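Minor fimbrium subunit Mfa5 (Porphyromonas gingivalis ATCC 33277, PDB 6TO1) serves as an accessory subunit of the minor fimbriae, the surface pili that mediate biofilm formation and adhesion to host cells and to other oral bacteria. Local coordinates at residues Thr191-Leu194 / Cys195-Arg199; Asp431-Leu435 / Leu436-Asn440; Gly575-Val578 / Pro579-Lys583. One frame throughout, in Å; residues are numbered along the deposited sequence.

Contact 1 of 3, residues Thr191-Leu194 / Cys195-Arg199; sequences TAFL and CQKIR
Helix 191-199 of the von Willebrand factor type A domain packs against helix 143-160 and strand 170-177, and on its more exposed side Phe193 and Lys197, one turn apart, form the main side-chain contact. Phe193 has CG anti to the backbone N (chi1 -176°), which swings the ring along the helix toward Lys197. Lys197 CG, set anti to its carbonyl carbon (chi1 -64°), lies above one face of the ring near the rim; the bend at chi2 then turns the chain so that CE comes 3.5 Å from Phe193 CZ. A long aliphatic chain suits this place, because its methylenes can cover an exposed ring and still carry the ammonium onward. Phe193 also touches Ser185, and Lys197 touches Leu174. Beneath them run the alpha-helical bonds, Cys195 N to Thr191 O at 2.9 Å, then Lys197 N to Phe193 O and Ile198 N to Leu194 O. Leu194 and Ile198 face inward onto Val157 and Leu174, with Cys195 beside them against Val157, so branched and compact apolar residues fill the buried side. Ala192 O accepts from Gln196 N at 3.1 Å and also from a water, which in turn accepts from Arg199 NH2 in the guanidinium plane. Two donors thus share the Ala192 carbonyl, and the water extends the helical bonding to a guanidinium group whose NH1 is bound to Gln154 OE1 of the neighbouring helix.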
loop_
_atom_site.group_PDB
_atom_site.type_symbol
_atom_site.label_atom_id
_atom_site.label_comp_id
_atom_site.label_asym_id
_atom_site.label_seq_id
_atom_site.Cartn_x
_atom_site.Cartn_y
_atom_site.Cartn_z
ATOM N N THR A 191 5.831 25.835 -7.925
ATOM C CA THR A 191 5.025 26.064 -9.120
ATOM C C THR A 191 5.076 27.520 -9.564
ATOM O O THR A 191 5.109 27.801 -10.764
ATOM C CB THR A 191 3.580 25.637 -8.888
ATOM O OG1 THR A 191 3.014 26.399 -7.808
ATOM C CG2 THR A 191 3.515 24.173 -8.548
ATOM N N ALA A 192 5.117 28.471 -8.624
ATOM C CA ALA A 192 5.139 29.874 -9.037
ATOM C C ALA A 192 6.445 30.231 -9.745
ATOM O O ALA A 192 6.451 31.011 -10.702
ATOM C CB ALA A 192 4.943 30.790 -7.826
ATOM N N PHE A 193 7.563 29.703 -9.256
ATOM C CA PHE A 193 8.844 29.902 -9.907
ATOM C C PHE A 193 8.834 29.296 -11.309
ATOM O O PHE A 193 9.237 29.937 -12.278
ATOM C CB PHE A 193 9.952 29.277 -9.051
ATOM C CG PHE A 193 11.331 29.497 -9.586
ATOM C CD1 PHE A 193 12.004 30.681 -9.362
ATOM C CD2 PHE A 193 11.944 28.518 -10.357
ATOM C CE1 PHE A 193 13.263 30.880 -9.887
ATOM C CE2 PHE A 193 13.192 28.711 -10.883
ATOM C CZ PHE A 193 13.869 29.886 -10.641
ATOM N N LEU A 194 8.392 28.048 -11.427
ATOM C CA LEU A 194 8.378 27.398 -12.731
ATOM C C LEU A 194 7.498 28.159 -13.714
ATOM O O LEU A 194 7.887 28.392 -14.865
ATOM C CB LEU A 194 7.887 25.956 -12.566
ATOM C CG LEU A 194 8.834 24.949 -11.892
ATOM C CD1 LEU A 194 8.026 23.704 -11.510
ATOM C CD2 LEU A 194 10.013 24.609 -12.784
ATOM N N CYS A 195 6.317 28.594 -13.270
ATOM C CA CYS A 195 5.397 29.241 -14.196
ATOM C C CYS A 195 5.915 30.599 -14.623
ATOM O O CYS A 195 5.692 31.015 -15.762
ATOM C CB CYS A 195 4.007 29.352 -13.574
ATOM S SG CYS A 195 3.142 27.751 -13.473
ATOM N N GLN A 196 6.632 31.286 -13.738
ATOM C CA GLN A 196 7.234 32.561 -14.092
ATOM C C GLN A 196 8.287 32.378 -15.179
ATOM O O GLN A 196 8.363 33.175 -16.119
ATOM C CB GLN A 196 7.818 33.198 -12.830
ATOM C CG GLN A 196 8.155 34.654 -12.970
ATOM C CD GLN A 196 9.435 34.853 -13.748
ATOM O OE1 GLN A 196 10.455 34.235 -13.442
ATOM N NE2 GLN A 196 9.386 35.702 -14.774
ATOM N N LYS A 197 9.088 31.315 -15.088
ATOM C CA LYS A 197 10.085 31.080 -16.124
ATOM C C LYS A 197 9.431 30.741 -17.458
ATOM O O LYS A 197 9.919 31.151 -18.518
ATOM C CB LYS A 197 11.033 29.969 -15.688
ATOM C CG LYS A 197 11.865 30.306 -14.470
ATOM C CD LYS A 197 12.822 31.430 -14.771
ATOM C CE LYS A 197 13.755 31.690 -13.590
ATOM N NZ LYS A 197 14.652 32.842 -13.877
ATOM N N ILE A 198 8.325 29.988 -17.426
ATOM C CA ILE A 198 7.618 29.649 -18.657
ATOM C C ILE A 198 7.031 30.897 -19.292
ATOM O O ILE A 198 7.076 31.070 -20.519
ATOM C CB ILE A 198 6.539 28.590 -18.366
ATOM C CG1 ILE A 198 7.184 27.293 -17.874
ATOM C CG2 ILE A 198 5.666 28.386 -19.578
ATOM C CD1 ILE A 198 6.188 26.262 -17.428
ATOM N N ARG A 199 6.476 31.803 -18.474
ATOM C CA ARG A 199 5.911 33.037 -19.013
ATOM C C ARG A 199 6.973 33.931 -19.630
ATOM O O ARG A 199 6.636 34.780 -20.464
ATOM C CB ARG A 199 5.159 33.817 -17.920
ATOM C CG ARG A 199 3.832 33.191 -17.581
ATOM C CD ARG A 199 2.950 34.143 -16.765
ATOM N NE ARG A 199 3.659 34.582 -15.580
ATOM C CZ ARG A 199 3.612 33.958 -14.412
ATOM N NH1 ARG A 199 2.871 32.872 -14.266
ATOM N NH2 ARG A 199 4.299 34.433 -13.383
HETATM O O HOH W 1 3.876 32.409 -11.046
#

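Contact 2 of 3, residues Asp431-Leu435 / Leu436-Asn440; sequences DVTHL and LNVSN
Leu436 has CG anti to the carbonyl carbon (chi1 -80°), and the turn at chi2 then carries CD1 toward Val432, whose CG1 is anti to its own carbonyl carbon (chi1 -60°), leaving CG2 between the backbone N and the carbonyl carbon. Leu436 CD1 and Val432 CG2 meet at 4.0 Å, the side chains at an angle, in the turn that carries the chain from strand 430-431 of one antiparallel sheet to strand 437-438 of another. Val432 is buried and Leu436 partly so, with Leu426 packing on both, which suits branched apolar residues; Leu435 contributes its CB, 4.1 Å from Leu436 CD1, while its end leads away. The backbone closes the turn with Leu435 N to Val432 O at 2.9 Å; Leu436 N adds a weak bond to the same oxygen, bent to 125°. Asp431 makes an Asx turn, its OD1 accepting from Thr433 N at 3.1 Å, a donor that stands well above the carboxylate plane. Thr433 suits its place because its hydroxyl can both give and take: OG1 donates to that carboxylate and accepts from Val443 N of the adjoining strand. Further on, Val438 points back toward the turn and packs on Val443, Ile467 and Trp454, with CG2 3.9 Å from Thr433 O. The Thr433 OG1 bond to Asp431 OD1 is short, 2.6 Å, and uses the syn lone pair, on the side of OD2.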
loop_
_atom_site.group_PDB
_atom_site.type_symbol
_atom_site.label_atom_id
_atom_site.label_comp_id
_atom_site.label_asym_id
_atom_site.label_seq_id
_atom_site.Cartn_x
_atom_site.Cartn_y
_atom_site.Cartn_z
ATOM N N ASP A 431 -13.364 -25.047 8.120
ATOM C CA ASP A 431 -13.599 -23.680 7.688
ATOM C C ASP A 431 -14.635 -23.032 8.589
ATOM O O ASP A 431 -15.758 -23.531 8.711
ATOM C CB ASP A 431 -14.057 -23.684 6.237
ATOM C CG ASP A 431 -14.560 -22.350 5.798
ATOM O OD1 ASP A 431 -13.893 -21.344 6.092
ATOM O OD2 ASP A 431 -15.627 -22.304 5.172
ATOM N N VAL A 432 -14.256 -21.932 9.235
ATOM C CA VAL A 432 -15.160 -21.217 10.123
ATOM C C VAL A 432 -15.447 -19.813 9.613
ATOM O O VAL A 432 -15.967 -18.978 10.354
ATOM C CB VAL A 432 -14.624 -21.186 11.568
ATOM C CG1 VAL A 432 -14.479 -22.617 12.095
ATOM C CG2 VAL A 432 -13.284 -20.437 11.687
ATOM N N THR A 433 -15.132 -19.558 8.336
ATOM C CA THR A 433 -15.316 -18.229 7.764
ATOM C C THR A 433 -16.722 -17.699 8.003
ATOM O O THR A 433 -16.905 -16.525 8.336
ATOM C CB THR A 433 -15.009 -18.253 6.266
ATOM O OG1 THR A 433 -13.692 -18.768 6.047
ATOM C CG2 THR A 433 -15.113 -16.862 5.680
ATOM N N HIS A 434 -17.733 -18.542 7.863
ATOM C CA HIS A 434 -19.112 -18.074 7.968
ATOM C C HIS A 434 -19.663 -18.148 9.382
ATOM O O HIS A 434 -20.832 -17.816 9.588
ATOM C CB HIS A 434 -19.985 -18.869 6.990
ATOM C CG HIS A 434 -19.386 -18.950 5.622
ATOM N ND1 HIS A 434 -19.340 -17.866 4.771
ATOM C CD2 HIS A 434 -18.746 -19.956 4.985
ATOM C CE1 HIS A 434 -18.724 -18.212 3.656
ATOM N NE2 HIS A 434 -18.354 -19.475 3.760
ATOM N N LEU A 435 -18.843 -18.521 10.360
ATOM C CA LEU A 435 -19.221 -18.468 11.764
ATOM C C LEU A 435 -18.604 -17.278 12.486
ATOM O O LEU A 435 -18.936 -17.041 13.657
ATOM C CB LEU A 435 -18.794 -19.758 12.455
ATOM C CG LEU A 435 -19.428 -21.044 11.906
ATOM C CD1 LEU A 435 -18.874 -22.268 12.610
ATOM C CD2 LEU A 435 -20.934 -20.941 12.059
ATOM N N LEU A 436 -17.710 -16.550 11.814
ATOM C CA LEU A 436 -17.056 -15.340 12.292
ATOM C C LEU A 436 -17.433 -14.166 11.394
ATOM O O LEU A 436 -18.011 -14.334 10.321
ATOM C CB LEU A 436 -15.531 -15.498 12.281
ATOM C CG LEU A 436 -14.895 -16.261 13.428
ATOM C CD1 LEU A 436 -15.494 -17.636 13.583
ATOM C CD2 LEU A 436 -13.387 -16.386 13.209
ATOM N N ASN A 437 -17.077 -12.959 11.820
ATOM C CA ASN A 437 -17.188 -11.771 10.973
ATOM C C ASN A 437 -15.815 -11.552 10.340
ATOM O O ASN A 437 -14.862 -11.186 11.036
ATOM C CB ASN A 437 -17.637 -10.567 11.797
ATOM C CG ASN A 437 -17.770 -9.306 10.970
ATOM O OD1 ASN A 437 -17.648 -9.328 9.741
ATOM N ND2 ASN A 437 -18.025 -8.189 11.646
ATOM N N VAL A 438 -15.714 -11.791 9.032
ATOM C CA VAL A 438 -14.442 -11.791 8.306
ATOM C C VAL A 438 -14.570 -10.859 7.108
ATOM O O VAL A 438 -15.399 -11.106 6.229
ATOM C CB VAL A 438 -14.075 -13.208 7.830
ATOM C CG1 VAL A 438 -12.801 -13.177 6.984
ATOM C CG2 VAL A 438 -13.926 -14.137 8.993
ATOM N N SER A 439 -13.748 -9.804 7.060
ATOM C CA SER A 439 -13.903 -8.814 5.996
ATOM C C SER A 439 -13.285 -9.280 4.684
ATOM O O SER A 439 -13.769 -8.904 3.614
ATOM C CB SER A 439 -13.294 -7.478 6.420
ATOM O OG SER A 439 -11.877 -7.546 6.377
ATOM N N ASN A 440 -12.245 -10.102 4.750
ATOM C CA ASN A 440 -11.441 -10.483 3.599
ATOM C C ASN A 440 -10.882 -11.873 3.876
ATOM O O ASN A 440 -10.397 -12.131 4.980
ATOM C CB ASN A 440 -10.255 -9.528 3.366
ATOM C CG ASN A 440 -10.677 -8.114 3.037
ATOM O OD1 ASN A 440 -10.986 -7.306 3.919
ATOM N ND2 ASN A 440 -10.653 -7.787 1.753
#

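Contact 3 of 3, residues Gly575-Val578 / Pro579-Lys583; sequences GHIV and PKWIK
The His576 side chain reaches over to the following segment, starting with CB, which rests 3.5 Å from Trp581 O. With CG anti to the carbonyl carbon (chi1 -47°), the imidazole turns toward Ile582 and Lys583: CG lies 4.1 Å from Lys583 N, and ND1 accepts from that nitrogen at 3.0 Å. The donor lies almost exactly in the ring plane and its N-H points well at ND1 (156°), consistent with ND1 being unprotonated. At the tip, CE1 meets Ile582 CG2 at 3.8 Å, the two side chains passing at an angle. Histidine fits because its ring nitrogen supplies an acceptor where the backbone pairing of these two segments has ended. That pairing is a single antiparallel bridge of the hydrogen-bonded kind: Ile577 N donates to Trp581 O along a nearly straight line (171°), and Trp581 N returns to Ile577 O at 3.0 Å. Ile577 stands opposite two residues, Lys580 and Trp581, in a classic beta bulge, and its O also takes a weak bond from Lys580 N, just after the cis peptide bond before Pro579. Strand 582-583 then joins strand 530-539 through Ile582 and Gly531. Trp581 CB packs on Ile577 CB, and its ring edge sits against Ile577 O; Tyr530, Asn107 and Pro108 also touch this tryptophan. Gly575, at a positive phi, has no side chain to obstruct Lys583, whose extended chain runs past with CD 3.8 Å from Gly575 CA.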
loop_
_atom_site.group_PDB
_atom_site.type_symbol
_atom_site.label_atom_id
_atom_site.label_comp_id
_atom_site.label_asym_id
_atom_site.label_seq_id
_atom_site.Cartn_x
_atom_site.Cartn_y
_atom_site.Cartn_z
ATOM N N GLY A 575 -26.738 -5.926 40.855
ATOM C CA GLY A 575 -25.621 -6.245 40.006
ATOM C C GLY A 575 -25.584 -7.681 39.543
ATOM O O GLY A 575 -24.939 -7.977 38.531
ATOM N N HIS A 576 -26.259 -8.578 40.245
ATOM C CA HIS A 576 -26.263 -9.977 39.852
ATOM C C HIS A 576 -27.279 -10.214 38.752
ATOM O O HIS A 576 -28.225 -9.448 38.562
ATOM C CB HIS A 576 -26.504 -10.831 41.090
ATOM C CG HIS A 576 -25.636 -10.425 42.240
ATOM N ND1 HIS A 576 -24.268 -10.317 42.130
ATOM C CD2 HIS A 576 -25.938 -10.049 43.507
ATOM C CE1 HIS A 576 -23.760 -9.917 43.282
ATOM N NE2 HIS A 576 -24.754 -9.751 44.137
ATOM N N ILE A 577 -27.032 -11.265 37.979
ATOM C CA ILE A 577 -27.827 -11.571 36.802
ATOM C C ILE A 577 -28.430 -12.957 36.969
ATOM O O ILE A 577 -27.697 -13.955 37.010
ATOM C CB ILE A 577 -26.991 -11.504 35.513
ATOM C CG1 ILE A 577 -26.382 -10.114 35.325
ATOM C CG2 ILE A 577 -27.853 -11.897 34.352
ATOM C CD1 ILE A 577 -25.272 -10.069 34.234
ATOM N N VAL A 578 -29.761 -13.027 37.009
ATOM C CA VAL A 578 -30.442 -14.314 37.136
ATOM C C VAL A 578 -30.000 -15.194 35.976
ATOM O O VAL A 578 -29.755 -14.686 34.875
ATOM C CB VAL A 578 -31.978 -14.185 37.150
ATOM C CG1 VAL A 578 -32.411 -13.103 38.099
ATOM C CG2 VAL A 578 -32.511 -13.944 35.739
ATOM N N PRO A 579 -29.910 -16.516 36.159
ATOM C CA PRO A 579 -30.195 -17.225 37.408
ATOM C C PRO A 579 -29.005 -17.456 38.340
ATOM O O PRO A 579 -29.210 -17.811 39.498
ATOM C CB PRO A 579 -30.719 -18.577 36.907
ATOM C CG PRO A 579 -29.952 -18.805 35.643
ATOM C CD PRO A 579 -29.653 -17.445 35.047
ATOM N N LYS A 580 -27.779 -17.239 37.856
ATOM C CA LYS A 580 -26.612 -17.745 38.557
ATOM C C LYS A 580 -25.391 -16.841 38.571
ATOM O O LYS A 580 -24.414 -17.193 39.244
ATOM C CB LYS A 580 -26.212 -19.099 37.937
ATOM C CG LYS A 580 -25.806 -18.995 36.464
ATOM C CD LYS A 580 -25.958 -20.314 35.749
ATOM C CE LYS A 580 -24.743 -20.652 34.919
ATOM N NZ LYS A 580 -25.018 -21.815 34.036
ATOM N N TRP A 581 -25.421 -15.671 37.924
ATOM C CA TRP A 581 -24.196 -14.897 37.701
ATOM C C TRP A 581 -23.976 -13.858 38.797
ATOM O O TRP A 581 -24.682 -12.848 38.882
ATOM C CB TRP A 581 -24.228 -14.252 36.311
ATOM C CG TRP A 581 -24.466 -15.207 35.214
ATOM C CD1 TRP A 581 -25.624 -15.396 34.527
ATOM C CD2 TRP A 581 -23.513 -16.104 34.637
ATOM N NE1 TRP A 581 -25.461 -16.370 33.580
ATOM C CE2 TRP A 581 -24.170 -16.824 33.633
ATOM C CE3 TRP A 581 -22.170 -16.387 34.897
ATOM C CZ2 TRP A 581 -23.528 -17.793 32.863
ATOM C CZ3 TRP A 581 -21.537 -17.364 34.136
ATOM C CH2 TRP A 581 -22.206 -18.045 33.139
ATOM N N ILE A 582 -22.966 -14.098 39.624
ATOM C CA ILE A 582 -22.643 -13.240 40.760
ATOM C C ILE A 582 -21.607 -12.223 40.310
ATOM O O ILE A 582 -20.491 -12.591 39.923
ATOM C CB ILE A 582 -22.125 -14.067 41.950
ATOM C CG1 ILE A 582 -23.168 -15.130 42.309
ATOM C CG2 ILE A 582 -21.737 -13.178 43.077
ATOM C CD1 ILE A 582 -22.664 -16.193 43.272
ATOM N N LYS A 583 -21.970 -10.947 40.383
ATOM C CA LYS A 583 -21.072 -9.880 39.973
ATOM C C LYS A 583 -19.813 -9.866 40.826
ATOM O O LYS A 583 -19.875 -9.880 42.060
ATOM C CB LYS A 583 -21.786 -8.537 40.083
ATOM C CG LYS A 583 -20.959 -7.340 39.596
ATOM C CD LYS A 583 -21.883 -6.221 39.119
ATOM C CE LYS A 583 -21.104 -5.097 38.423
ATOM N NZ LYS A 583 -22.022 -4.220 37.639
HETATM O O HOH W 2 -24.365 -6.343 36.726
#

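Overall arrangement
The three contacts follow one another along an elongated chain and share no element: contact 1 lies about 56 Å from contact 2 and 75 Å from contact 3, centre to centre, while contacts 2 and 3 are about 32 Å apart on the other side of the chain's centre. Contacts 1 and 3 are partly buried; contact 2 is a surface turn. Contact 1 repeats the regular bonds of a helix packed on its domain's sheet. In contact 2 a carboxylate and a hydroxyl fix a passage between two sheets, whereas in contact 3 strand pairing, a cis proline and an imidazole acceptor replace them beside the loop around Asn107 and Pro108.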